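Local coordinates for C3-degrading proteinase (CppA protein) (Streptococcus pneumoniae, PDB 3E0R) that probably degrades complement component C3 and is built from two regions related to the glyoxalase clan, at residues Leu52-Leu57 with Ser149-Ser154; Thr65-Gly70 with Ser113-Leu118; Asn105-Glu110 with Pro137-Asp142; Ala209-Lys214 with Lys227-Lys232. All blocks are in the same frame, centred on the assembly; numbering follows the deposited sequence.

Contact 1: residues Leu52-Leu57 with Ser149-Ser154; sequences LEKLVL and SKFEIS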
loop_
_atom_site.group_PDB
_atom_site.type_symbol
_atom_site.label_atom_id
_atom_site.label_comp_id
_atom_site.label_asym_id
_atom_site.label_seq_id
_atom_site.Cartn_x
_atom_site.Cartn_y
_atom_site.Cartn_z
ATOM N N LEU A 52 -11.874 2.375 8.730
ATOM C CA LEU A 52 -11.585 3.058 7.471
ATOM C C LEU A 52 -10.678 2.208 6.635
ATOM O O LEU A 52 -9.738 1.643 7.152
ATOM C CB LEU A 52 -10.902 4.407 7.706
ATOM C CG LEU A 52 -11.663 5.496 8.458
ATOM C CD1 LEU A 52 -10.676 6.618 8.830
ATOM C CD2 LEU A 52 -12.883 6.058 7.688
ATOM N N GLU A 53 -10.987 2.127 5.338
ATOM C CA GLU A 53 -10.216 1.410 4.381
ATOM C C GLU A 53 -8.872 2.109 4.172
ATOM O O GLU A 53 -8.826 3.297 3.890
ATOM C CB GLU A 53 -11.002 1.320 3.046
ATOM C CG GLU A 53 -10.307 0.587 1.916
ATOM C CD GLU A 53 -11.130 0.518 0.603
ATOM O OE1 GLU A 53 -11.733 -0.545 0.379
ATOM O OE2 GLU A 53 -11.158 1.468 -0.244
ATOM N N LYS A 54 -7.792 1.334 4.239
ATOM C CA LYS A 54 -6.431 1.823 4.025
ATOM C C LYS A 54 -5.616 1.047 2.965
ATOM O O LYS A 54 -4.657 1.560 2.448
ATOM C CB LYS A 54 -5.721 1.901 5.401
ATOM C CG LYS A 54 -6.590 2.692 6.388
ATOM C CD LYS A 54 -5.884 3.293 7.496
ATOM C CE LYS A 54 -6.835 4.189 8.353
ATOM N NZ LYS A 54 -6.261 4.461 9.700
ATOM N N LEU A 55 -6.014 -0.183 2.672
ATOM C CA LEU A 55 -5.351 -1.052 1.707
ATOM C C LEU A 55 -6.408 -1.930 1.076
ATOM O O LEU A 55 -7.375 -2.316 1.732
ATOM C CB LEU A 55 -4.287 -1.916 2.393
ATOM C CG LEU A 55 -3.523 -2.896 1.467
ATOM C CD1 LEU A 55 -2.743 -2.217 0.351
ATOM C CD2 LEU A 55 -2.625 -3.759 2.310
ATOM N N VAL A 56 -6.266 -2.204 -0.212
ATOM C CA VAL A 56 -7.199 -3.077 -0.930
ATOM C C VAL A 56 -6.349 -4.123 -1.635
ATOM O O VAL A 56 -5.387 -3.768 -2.287
ATOM C CB VAL A 56 -8.110 -2.275 -1.947
ATOM C CG1 VAL A 56 -8.962 -3.222 -2.810
ATOM C CG2 VAL A 56 -9.004 -1.280 -1.211
ATOM N N LEU A 57 -6.668 -5.413 -1.428
ATOM C CA LEU A 57 -6.117 -6.506 -2.252
ATOM C C LEU A 57 -7.077 -6.909 -3.324
ATOM O O LEU A 57 -8.273 -7.067 -3.077
ATOM C CB LEU A 57 -5.809 -7.749 -1.440
ATOM C CG LEU A 57 -4.843 -7.570 -0.279
ATOM C CD1 LEU A 57 -4.607 -8.937 0.247
ATOM C CD2 LEU A 57 -3.523 -6.794 -0.658
ATOM N N SER A 149 -4.761 -1.441 16.271
ATOM C CA SER A 149 -5.860 -0.514 16.553
ATOM C C SER A 149 -5.936 0.657 15.568
ATOM O O SER A 149 -7.006 0.918 15.035
ATOM C CB SER A 149 -5.824 -0.010 17.994
ATOM O OG SER A 149 -4.840 0.995 18.136
ATOM N N LYS A 150 -4.794 1.333 15.355
ATOM C CA LYS A 150 -4.611 2.415 14.369
ATOM C C LYS A 150 -3.244 2.327 13.631
ATOM O O LYS A 150 -2.177 2.198 14.223
ATOM C CB LYS A 150 -4.829 3.788 15.005
ATOM C CG LYS A 150 -4.070 4.995 14.403
ATOM C CD LYS A 150 -4.558 5.461 13.046
ATOM C CE LYS A 150 -4.170 6.899 12.708
ATOM N NZ LYS A 150 -2.735 7.108 12.424
ATOM N N PHE A 151 -3.321 2.402 12.310
ATOM C CA PHE A 151 -2.147 2.535 11.443
ATOM C C PHE A 151 -2.470 3.420 10.217
ATOM O O PHE A 151 -3.632 3.668 9.878
ATOM C CB PHE A 151 -1.551 1.149 11.038
ATOM C CG PHE A 151 -2.402 0.352 10.078
ATOM C CD1 PHE A 151 -2.344 0.579 8.708
ATOM C CD2 PHE A 151 -3.262 -0.630 10.528
ATOM C CE1 PHE A 151 -3.133 -0.110 7.825
ATOM C CE2 PHE A 151 -4.075 -1.343 9.644
ATOM C CZ PHE A 151 -4.012 -1.074 8.305
ATOM N N GLU A 152 -1.393 3.853 9.544
ATOM C CA GLU A 152 -1.428 4.774 8.415
ATOM C C GLU A 152 -0.528 4.127 7.383
ATOM O O GLU A 152 0.580 3.720 7.700
ATOM C CB GLU A 152 -0.871 6.147 8.843
ATOM C CG GLU A 152 -1.561 7.346 8.302
ATOM C CD GLU A 152 -2.236 8.260 9.408
ATOM O OE1 GLU A 152 -1.492 9.090 10.024
ATOM O OE2 GLU A 152 -3.503 8.179 9.630
ATOM N N ILE A 153 -1.004 4.046 6.145
ATOM C CA ILE A 153 -0.257 3.496 5.026
ATOM C C ILE A 153 0.455 4.614 4.312
ATOM O O ILE A 153 -0.100 5.662 4.043
ATOM C CB ILE A 153 -1.172 2.776 3.985
ATOM C CG1 ILE A 153 -1.893 1.602 4.617
ATOM C CG2 ILE A 153 -0.398 2.296 2.690
ATOM C CD1 ILE A 153 -1.112 0.623 5.200
ATOM N N SER A 154 1.712 4.394 3.998
ATOM C CA SER A 154 2.337 5.200 2.951
ATOM C C SER A 154 3.114 4.230 2.087
ATOM O O SER A 154 3.053 3.003 2.306
ATOM C CB SER A 154 3.191 6.307 3.569
ATOM O OG SER A 154 4.213 5.807 4.382
HETATM O O HOH W 1 -4.829 6.480 7.798
#
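K54 reaches across to the other strand and donates a hydrogen bond from NZ to the carbonyl O of F151, 2.8 Å away. NZ approaches almost in line with the carbonyl, at a C=O...N angle of 167°. The lysine chain is extended beyond CG, which lets NZ travel far from its own strand to F151 and to D48, its salt-bridge partner outside the two segments. D48 also accepts from the backbone N of F151, so one carboxylate ties the lysine to the start of strand 151-159. The tight part lies at the root of K54. There K54 CB packs on I153 CG1 at 3.9 Å and on F151 CE1 at 4.1 Å, obliquely to the ring. I153 CG1 also lies 3.5 Å from the backbone O of K54. The CG1 branch of I153 sits in the plane of the F151 ring, at its edge. All three residues are buried, and P14, L77 and V79 extend the apolar packing around I153.

The outer side is looser and polar. A water links K54 NZ weakly to E152 OE2, while K150 NZ makes a salt bridge of 3.1 Å to E152 OE2. K54 NZ and K150 NZ stay 5.2 Å apart, and E152 and D48 probably soften their repulsion.

Opposite L46, strand 53-59 carries a classic beta bulge, made by K54 and L55. This strand belongs to the eight-stranded sheet and 151-159 to the seven-stranded one. This is sheet-to-sheet packing, and it joins the N-terminal and C-terminal CppA regions, both of the glyoxalase clan.

Contact 2: residues Thr65-Gly70 with Ser113-Leu118; sequences TRKVEG and SPEDDL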
loop_
_atom_site.group_PDB
_atom_site.type_symbol
_atom_site.label_atom_id
_atom_site.label_comp_id
_atom_site.label_asym_id
_atom_site.label_seq_id
_atom_site.Cartn_x
_atom_site.Cartn_y
_atom_site.Cartn_z
ATOM N N THR A 65 -2.057 -13.913 -15.264
ATOM C CA THR A 65 -1.210 -13.046 -14.484
ATOM C C THR A 65 0.132 -13.723 -14.223
ATOM O O THR A 65 0.223 -14.956 -14.203
ATOM C CB THR A 65 -1.970 -12.661 -13.176
ATOM O OG1 THR A 65 -3.332 -12.363 -13.507
ATOM C CG2 THR A 65 -1.343 -11.463 -12.489
ATOM N N ARG A 66 1.178 -12.915 -14.069
ATOM C CA ARG A 66 2.477 -13.445 -13.724
ATOM C C ARG A 66 3.228 -12.586 -12.734
ATOM O O ARG A 66 2.820 -11.488 -12.399
ATOM C CB ARG A 66 3.337 -13.672 -14.979
ATOM C CG ARG A 66 3.738 -12.407 -15.673
ATOM C CD ARG A 66 4.876 -12.602 -16.641
ATOM N NE ARG A 66 5.082 -11.349 -17.360
ATOM C CZ ARG A 66 5.875 -10.361 -16.968
ATOM N NH1 ARG A 66 5.946 -9.257 -17.700
ATOM N NH2 ARG A 66 6.596 -10.452 -15.855
ATOM N N LYS A 67 4.338 -13.137 -12.266
ATOM C CA LYS A 67 5.180 -12.547 -11.269
ATOM C C LYS A 67 6.006 -11.434 -11.938
ATOM O O LYS A 67 6.470 -11.591 -13.069
ATOM C CB LYS A 67 6.089 -13.649 -10.703
ATOM C CG LYS A 67 6.336 -13.588 -9.186
ATOM C CD LYS A 67 5.167 -14.184 -8.302
ATOM C CE LYS A 67 5.677 -14.839 -6.933
ATOM N NZ LYS A 67 4.914 -14.463 -5.636
ATOM N N VAL A 68 6.198 -10.317 -11.240
ATOM C CA VAL A 68 7.165 -9.288 -11.697
ATOM C C VAL A 68 8.590 -9.875 -11.794
ATOM O O VAL A 68 9.000 -10.708 -10.992
ATOM C CB VAL A 68 7.171 -7.986 -10.802
ATOM C CG1 VAL A 68 8.193 -6.928 -11.353
ATOM C CG2 VAL A 68 5.752 -7.391 -10.661
ATOM N N GLU A 69 9.300 -9.469 -12.838
ATOM C CA GLU A 69 10.718 -9.700 -12.959
ATOM C C GLU A 69 11.400 -8.362 -12.708
ATOM O O GLU A 69 11.149 -7.358 -13.399
ATOM C CB GLU A 69 11.103 -10.215 -14.359
ATOM C CG GLU A 69 10.550 -11.610 -14.696
ATOM C CD GLU A 69 11.190 -12.721 -13.852
ATOM O OE1 GLU A 69 12.463 -12.696 -13.702
ATOM O OE2 GLU A 69 10.416 -13.603 -13.351
ATOM N N GLY A 70 12.271 -8.357 -11.707
ATOM C CA GLY A 70 12.997 -7.148 -11.357
ATOM C C GLY A 70 12.210 -6.368 -10.341
ATOM O O GLY A 70 11.400 -6.910 -9.615
ATOM N N SER A 113 5.337 -10.278 1.608
ATOM C CA SER A 113 4.009 -10.799 1.435
ATOM C C SER A 113 4.091 -11.978 0.424
ATOM O O SER A 113 5.100 -12.128 -0.290
ATOM C CB SER A 113 3.115 -9.690 0.873
ATOM O OG SER A 113 3.166 -9.735 -0.538
ATOM N N PRO A 114 3.011 -12.774 0.332
ATOM C CA PRO A 114 2.885 -13.852 -0.652
ATOM C C PRO A 114 3.159 -13.415 -2.104
ATOM O O PRO A 114 3.469 -14.270 -2.926
ATOM C CB PRO A 114 1.420 -14.287 -0.523
ATOM C CG PRO A 114 0.960 -13.800 0.760
ATOM C CD PRO A 114 1.790 -12.641 1.161
ATOM N N GLU A 115 3.023 -12.117 -2.429
ATOM C CA GLU A 115 3.320 -11.644 -3.801
ATOM C C GLU A 115 4.668 -10.913 -3.879
ATOM O O GLU A 115 4.979 -10.226 -4.876
ATOM C CB GLU A 115 2.204 -10.748 -4.318
ATOM C CG GLU A 115 0.823 -11.249 -4.091
ATOM C CD GLU A 115 0.521 -12.548 -4.749
ATOM O OE1 GLU A 115 1.092 -12.892 -5.835
ATOM O OE2 GLU A 115 -0.340 -13.237 -4.166
ATOM N N ASP A 116 5.416 -11.056 -2.782
ATOM C CA ASP A 116 6.799 -10.564 -2.589
ATOM C C ASP A 116 6.847 -9.055 -2.505
ATOM O O ASP A 116 7.809 -8.423 -2.913
ATOM C CB ASP A 116 7.757 -11.048 -3.690
ATOM C CG ASP A 116 7.772 -12.529 -3.833
ATOM O OD1 ASP A 116 8.194 -13.202 -2.860
ATOM O OD2 ASP A 116 7.355 -13.006 -4.921
ATOM N N ASP A 117 5.791 -8.479 -1.984
ATOM C CA ASP A 117 5.780 -7.079 -1.675
ATOM C C ASP A 117 6.483 -6.966 -0.338
ATOM O O ASP A 117 6.209 -7.730 0.584
ATOM C CB ASP A 117 4.336 -6.607 -1.613
ATOM C CG ASP A 117 3.659 -6.599 -2.995
ATOM O OD1 ASP A 117 4.345 -6.148 -3.959
ATOM O OD2 ASP A 117 2.434 -7.004 -3.109
ATOM N N LEU A 118 7.428 -6.033 -0.238
ATOM C CA LEU A 118 8.157 -5.789 1.012
ATOM C C LEU A 118 7.408 -4.762 1.826
ATOM O O LEU A 118 7.115 -3.666 1.348
ATOM C CB LEU A 118 9.567 -5.300 0.701
ATOM C CG LEU A 118 10.606 -5.110 1.810
ATOM C CD1 LEU A 118 10.828 -6.325 2.744
ATOM C CD2 LEU A 118 11.900 -4.789 1.143
HETATM O O HOH W 2 1.882 -15.041 -6.740
#
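The shortest sound polar bond across the contact runs from K67 NZ to D116 OD2, 2.9 Å, in a salt bridge. NZ meets the oxygen from above the carboxylate plane, 45° out of it. The two side chains cross at about a right angle, and K67 CE also lies close to OD2. The lysine is bent at chi2, chi3 and chi4, and these bends bring NZ over the turn. P114 O is near NZ as well, but the angle is too poor for a hydrogen bond. E115 OE1 stands 4.1 Å from K67 NZ, longer than a salt bridge. A water accepts weakly from NZ and donates to OE1. The pairing of K67 with D116 lies on the exposed side.

D116 is the last residue of a type I beta turn that starts at S113. The backbone bond from D116 N to S113 O, 2.7 Å, closes it. S113 OG accepts from E115 N in an ST turn and also from D117 N, so two amides hold this hydroxyl.

E115 OE2 accepts hydrogen bonds from the backbone N of N19 and from ND2 of N24, in helix 21-31, whose side also meets S113 and P114. The turn joins strands 107-112 and 118-122. Segment 65-70 lies in the loop between strands 53-59 and 74-81.

Contact 3: residues Asn105-Glu110 with Pro137-Asp142; sequences NGYAFE and PEFQTD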
loop_
_atom_site.group_PDB
_atom_site.type_symbol
_atom_site.label_atom_id
_atom_site.label_comp_id
_atom_site.label_asym_id
_atom_site.label_seq_id
_atom_site.Cartn_x
_atom_site.Cartn_y
_atom_site.Cartn_z
ATOM N N ASN A 105 10.977 5.103 19.012
ATOM C CA ASN A 105 9.760 4.692 19.748
ATOM C C ASN A 105 9.602 3.185 20.038
ATOM O O ASN A 105 8.973 2.811 21.041
ATOM C CB ASN A 105 8.495 5.213 19.064
ATOM C CG ASN A 105 8.500 6.719 18.867
ATOM O OD1 ASN A 105 7.792 7.217 17.998
ATOM N ND2 ASN A 105 9.296 7.446 19.667
ATOM N N GLY A 106 10.171 2.330 19.195
ATOM C CA GLY A 106 10.117 0.889 19.451
ATOM C C GLY A 106 10.751 0.024 18.375
ATOM O O GLY A 106 11.542 0.487 17.559
ATOM N N TYR A 107 10.391 -1.246 18.382
ATOM C CA TYR A 107 10.829 -2.146 17.347
ATOM C C TYR A 107 10.077 -1.875 16.009
ATOM O O TYR A 107 9.053 -1.144 15.930
ATOM C CB TYR A 107 10.740 -3.606 17.823
ATOM C CG TYR A 107 11.689 -3.888 18.990
ATOM C CD1 TYR A 107 13.045 -4.246 18.779
ATOM C CD2 TYR A 107 11.246 -3.747 20.326
ATOM C CE1 TYR A 107 13.920 -4.501 19.892
ATOM C CE2 TYR A 107 12.100 -3.996 21.433
ATOM C CZ TYR A 107 13.432 -4.364 21.212
ATOM O OH TYR A 107 14.252 -4.589 22.316
ATOM N N ALA A 108 10.664 -2.398 14.952
ATOM C CA ALA A 108 10.064 -2.297 13.630
ATOM C C ALA A 108 10.529 -3.533 12.897
ATOM O O ALA A 108 11.508 -4.175 13.307
ATOM C CB ALA A 108 10.531 -1.055 12.940
ATOM N N PHE A 109 9.828 -3.902 11.838
ATOM C CA PHE A 109 10.328 -5.012 11.034
ATOM C C PHE A 109 9.926 -4.925 9.595
ATOM O O PHE A 109 9.042 -4.175 9.242
ATOM C CB PHE A 109 9.958 -6.396 11.655
ATOM C CG PHE A 109 8.523 -6.703 11.627
ATOM C CD1 PHE A 109 7.989 -7.435 10.571
ATOM C CD2 PHE A 109 7.673 -6.245 12.654
ATOM C CE1 PHE A 109 6.639 -7.707 10.513
ATOM C CE2 PHE A 109 6.322 -6.503 12.616
ATOM C CZ PHE A 109 5.798 -7.248 11.531
ATOM N N GLU A 110 10.638 -5.692 8.780
ATOM C CA GLU A 110 10.263 -5.977 7.422
ATOM C C GLU A 110 9.891 -7.459 7.258
ATOM O O GLU A 110 10.381 -8.308 7.936
ATOM C CB GLU A 110 11.389 -5.645 6.499
ATOM C CG GLU A 110 11.483 -4.198 6.163
ATOM C CD GLU A 110 12.746 -3.893 5.405
ATOM O OE1 GLU A 110 13.740 -4.587 5.666
ATOM O OE2 GLU A 110 12.747 -2.978 4.567
ATOM N N PRO A 137 15.410 -10.754 19.648
ATOM C CA PRO A 137 14.974 -11.061 21.002
ATOM C C PRO A 137 13.685 -11.868 21.029
ATOM O O PRO A 137 13.087 -12.150 19.985
ATOM C CB PRO A 137 14.746 -9.683 21.635
ATOM C CG PRO A 137 14.618 -8.739 20.530
ATOM C CD PRO A 137 14.986 -9.410 19.238
ATOM N N GLU A 138 13.287 -12.250 22.237
ATOM C CA GLU A 138 11.999 -12.870 22.489
ATOM C C GLU A 138 11.078 -11.750 22.941
ATOM O O GLU A 138 11.496 -10.872 23.702
ATOM C CB GLU A 138 12.118 -13.941 23.579
ATOM C CG GLU A 138 13.223 -14.980 23.333
ATOM C CD GLU A 138 13.401 -15.931 24.499
ATOM O OE1 GLU A 138 12.533 -15.928 25.396
ATOM O OE2 GLU A 138 14.398 -16.688 24.529
ATOM N N PHE A 139 9.836 -11.776 22.456
ATOM C CA PHE A 139 8.865 -10.708 22.716
ATOM C C PHE A 139 7.687 -11.187 23.573
ATOM O O PHE A 139 7.047 -12.196 23.261
ATOM C CB PHE A 139 8.363 -10.117 21.393
ATOM C CG PHE A 139 9.420 -9.348 20.631
ATOM C CD1 PHE A 139 9.724 -8.034 20.977
ATOM C CD2 PHE A 139 10.114 -9.943 19.577
ATOM C CE1 PHE A 139 10.697 -7.325 20.289
ATOM C CE2 PHE A 139 11.088 -9.238 18.874
ATOM C CZ PHE A 139 11.376 -7.925 19.228
ATOM N N GLN A 140 7.422 -10.462 24.662
ATOM C CA GLN A 140 6.283 -10.743 25.534
ATOM C C GLN A 140 5.175 -9.764 25.229
ATOM O O GLN A 140 5.364 -8.801 24.480
ATOM C CB GLN A 140 6.681 -10.676 27.015
ATOM C CG GLN A 140 7.316 -11.974 27.523
ATOM C CD GLN A 140 8.167 -11.770 28.753
ATOM O OE1 GLN A 140 9.393 -11.857 28.686
ATOM N NE2 GLN A 140 7.524 -11.485 29.890
ATOM N N THR A 141 4.001 -10.023 25.786
ATOM C CA THR A 141 2.833 -9.205 25.471
ATOM C C THR A 141 1.756 -9.366 26.549
ATOM O O THR A 141 1.320 -10.480 26.850
ATOM C CB THR A 141 2.300 -9.501 24.015
ATOM O OG1 THR A 141 1.344 -8.510 23.626
ATOM C CG2 THR A 141 1.679 -10.887 23.897
ATOM N N ASP A 142 1.374 -8.237 27.149
ATOM C CA ASP A 142 0.198 -8.158 28.022
ATOM C C ASP A 142 -1.065 -7.776 27.228
ATOM O O ASP A 142 -2.126 -7.630 27.808
ATOM C CB ASP A 142 0.425 -7.144 29.153
ATOM C CG ASP A 142 1.505 -7.582 30.144
ATOM O OD1 ASP A 142 2.557 -8.105 29.716
ATOM O OD2 ASP A 142 1.307 -7.384 31.361
#
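The ring of Y107 takes the edge of F139 on one face, and the two planes stand at 83°. This is a T-shaped, edge-to-face pair with centroids 5.0 Å apart. F139 CE1 leads the approach, 3.6 Å from Y107 CD2 and offset toward the rim of the tyrosine ring. F139 CZ follows over the CG and CD1 side, so two ring carbons of the phenylalanine rest on that face. Y107 CE2 in turn lies in the plane of the F139 ring, at its edge. P137 comes to the tyrosine obliquely, with CG 4.3 Å from Y107 CE1.

In F139 the CG atom is anti to the carbonyl carbon, chi1 -68°, and the ring thereby reaches across toward the strand. The backbones remain well apart, about 10.3 Å from Y107 CA to F139 CA. Side chains alone bridge them, without a hydrogen bond between the segments.

Y107 also makes a cation-pi contact with K102 and touches E88 of helix 84-91. F139 packs on L91 of the same helix, and P137 on L100 of strand 99-102. This is a T-shaped aromatic pair at the surface. It joins the loop between strands 131-132 and 151-159 to strand 107-112 of the seven-stranded sheet.

Contact 4: residues Ala209-Lys214 with Lys227-Lys232; sequences ASLRQK and KFFLGK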
loop_
_atom_site.group_PDB
_atom_site.type_symbol
_atom_site.label_atom_id
_atom_site.label_comp_id
_atom_site.label_asym_id
_atom_site.label_seq_id
_atom_site.Cartn_x
_atom_site.Cartn_y
_atom_site.Cartn_z
ATOM N N ALA A 209 -13.547 18.706 -13.899
ATOM C CA ALA A 209 -12.970 19.603 -14.896
ATOM C C ALA A 209 -11.432 19.668 -14.796
ATOM O O ALA A 209 -10.759 19.538 -15.830
ATOM C CB ALA A 209 -13.593 20.984 -14.805
ATOM N N SER A 210 -10.885 19.830 -13.569
ATOM C CA SER A 210 -9.424 19.963 -13.375
ATOM C C SER A 210 -8.795 18.659 -13.776
ATOM O O SER A 210 -7.749 18.660 -14.381
ATOM C CB SER A 210 -8.977 20.275 -11.931
ATOM O OG SER A 210 -9.792 21.211 -11.260
ATOM N N LEU A 211 -9.449 17.548 -13.446
ATOM C CA LEU A 211 -8.922 16.216 -13.715
ATOM C C LEU A 211 -8.878 15.864 -15.200
ATOM O O LEU A 211 -7.878 15.314 -15.700
ATOM C CB LEU A 211 -9.705 15.192 -12.901
ATOM C CG LEU A 211 -9.516 15.321 -11.378
ATOM C CD1 LEU A 211 -10.581 14.480 -10.618
ATOM C CD2 LEU A 211 -8.071 14.964 -10.980
ATOM N N ARG A 212 -9.924 16.258 -15.909
ATOM C CA ARG A 212 -10.013 16.135 -17.380
ATOM C C ARG A 212 -8.863 16.890 -18.057
ATOM O O ARG A 212 -8.128 16.365 -18.899
ATOM C CB ARG A 212 -11.375 16.675 -17.868
ATOM C CG ARG A 212 -12.476 15.661 -17.760
ATOM C CD ARG A 212 -13.766 16.208 -18.255
ATOM N NE ARG A 212 -13.734 16.378 -19.708
ATOM C CZ ARG A 212 -14.094 17.464 -20.375
ATOM N NH1 ARG A 212 -14.562 18.512 -19.750
ATOM N NH2 ARG A 212 -13.986 17.487 -21.693
ATOM N N GLN A 213 -8.671 18.115 -17.625
ATOM C CA GLN A 213 -7.492 18.910 -18.018
ATOM C C GLN A 213 -6.150 18.268 -17.720
ATOM O O GLN A 213 -5.298 18.198 -18.592
ATOM C CB GLN A 213 -7.574 20.259 -17.348
ATOM C CG GLN A 213 -6.453 21.155 -17.652
ATOM C CD GLN A 213 -6.715 22.572 -17.187
ATOM O OE1 GLN A 213 -5.807 23.407 -17.239
ATOM N NE2 GLN A 213 -7.972 22.864 -16.738
ATOM N N LYS A 214 -5.945 17.835 -16.480
ATOM C CA LYS A 214 -4.730 17.075 -16.067
ATOM C C LYS A 214 -4.367 15.866 -16.962
ATOM O O LYS A 214 -3.239 15.751 -17.444
ATOM C CB LYS A 214 -4.900 16.621 -14.611
ATOM C CG LYS A 214 -3.606 16.132 -13.931
ATOM C CD LYS A 214 -3.836 15.978 -12.415
ATOM C CE LYS A 214 -2.823 15.051 -11.766
ATOM N NZ LYS A 214 -1.467 15.694 -11.765
ATOM N N LYS A 227 -19.531 10.022 -10.070
ATOM C CA LYS A 227 -19.105 9.858 -8.670
ATOM C C LYS A 227 -17.635 9.690 -8.523
ATOM O O LYS A 227 -17.110 9.799 -7.422
ATOM C CB LYS A 227 -19.800 8.687 -7.973
ATOM C CG LYS A 227 -21.253 8.963 -7.664
ATOM C CD LYS A 227 -22.007 7.698 -7.328
ATOM C CE LYS A 227 -23.520 7.981 -7.184
ATOM N NZ LYS A 227 -24.327 6.704 -7.180
ATOM N N PHE A 228 -16.956 9.434 -9.630
ATOM C CA PHE A 228 -15.497 9.425 -9.606
ATOM C C PHE A 228 -14.925 9.695 -10.976
ATOM O O PHE A 228 -15.635 9.756 -12.005
ATOM C CB PHE A 228 -14.964 8.086 -8.999
ATOM C CG PHE A 228 -15.333 6.879 -9.812
ATOM C CD1 PHE A 228 -14.509 6.436 -10.826
ATOM C CD2 PHE A 228 -16.510 6.216 -9.587
ATOM C CE1 PHE A 228 -14.875 5.350 -11.621
ATOM C CE2 PHE A 228 -16.871 5.126 -10.364
ATOM C CZ PHE A 228 -16.064 4.691 -11.363
ATOM N N PHE A 229 -13.610 9.838 -10.965
ATOM C CA PHE A 229 -12.799 10.029 -12.150
ATOM C C PHE A 229 -11.698 8.988 -12.051
ATOM O O PHE A 229 -11.039 8.845 -11.009
ATOM C CB PHE A 229 -12.245 11.476 -12.179
ATOM C CG PHE A 229 -11.325 11.750 -13.343
ATOM C CD1 PHE A 229 -11.805 12.345 -14.492
ATOM C CD2 PHE A 229 -10.002 11.344 -13.296
ATOM C CE1 PHE A 229 -10.958 12.555 -15.549
ATOM C CE2 PHE A 229 -9.176 11.583 -14.335
ATOM C CZ PHE A 229 -9.635 12.157 -15.469
ATOM N N LEU A 230 -11.586 8.187 -13.101
ATOM C CA LEU A 230 -10.526 7.214 -13.227
ATOM C C LEU A 230 -9.569 7.604 -14.363
ATOM O O LEU A 230 -9.935 7.608 -15.559
ATOM C CB LEU A 230 -11.130 5.832 -13.495
ATOM C CG LEU A 230 -10.252 4.597 -13.730
ATOM C CD1 LEU A 230 -9.273 4.370 -12.573
ATOM C CD2 LEU A 230 -11.174 3.352 -13.983
ATOM N N GLY A 231 -8.338 7.942 -13.974
ATOM C CA GLY A 231 -7.242 8.197 -14.900
ATOM C C GLY A 231 -6.197 7.110 -14.788
ATOM O O GLY A 231 -6.311 6.155 -14.008
ATOM N N LYS A 232 -5.151 7.267 -15.571
ATOM C CA LYS A 232 -4.107 6.257 -15.670
ATOM C C LYS A 232 -2.784 6.990 -15.745
ATOM O O LYS A 232 -2.670 7.991 -16.447
ATOM C CB LYS A 232 -4.305 5.420 -16.929
ATOM C CG LYS A 232 -3.623 4.069 -16.894
ATOM C CD LYS A 232 -4.127 3.248 -18.064
ATOM C CE LYS A 232 -3.944 1.796 -17.852
ATOM N NZ LYS A 232 -5.031 0.997 -18.522
#
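L211 sits over one face of the F229 ring, with CB above its centre. L211 CB is 3.7 Å from the centroid of the F229 ring and only 3° off the ring normal, a well-formed CH-pi contact. The two side chains run past each other in opposite directions. As a result L211 CD1 reaches back to the root of the phenylalanine and packs on F229 CB at 3.8 Å. The far end of the ring points the other way, under the helix backbone, and F229 CZ lies 3.6 Å from L211 O. CG of F229 is anti to its backbone N, chi1 177°, which carries the ring out from the strand to the helix.

The R212 side chain crosses that of F229 at about a right angle. R212 CG lies 4.1 Å from F229 CE1, and the backbone N of R212 approaches the ring obliquely. The arginine chain then bends at chi3 and turns from the ring, and NE is hydrogen-bonded to Y220 OH.

F229 also meets the rings of Y220 and F215, while F241 of strand 238-243 touches both L211 and F229. L211 and F229 are buried, and their side chains meet through apolar atoms; R212 is exposed. It is helix-on-sheet packing: helix 208-214 packs on strand 228-232 through F229, in the C-terminal CppA region, of the glyoxalase clan.

Contact 1 lies nearest the middle of the molecule, its centre about 8 Å from the centre of the chain. Contacts 3 and 4 stand on opposite sides of that centre, about 43 Å apart between their own centres. Contacts 1 and 3 share the seven-stranded sheet, and contacts 1 and 4 share the eight-stranded one. Contact 1 therefore sits where the two sheets meet. Contacts 2 and 3 both fall within the chain span bridged by contact 1, and their segments alternate in sequence. They touch directly, through L118 CD1 and E110 CB at 3.9 Å. Contacts 1 and 2 do not touch; their nearest atoms are about 6 Å apart.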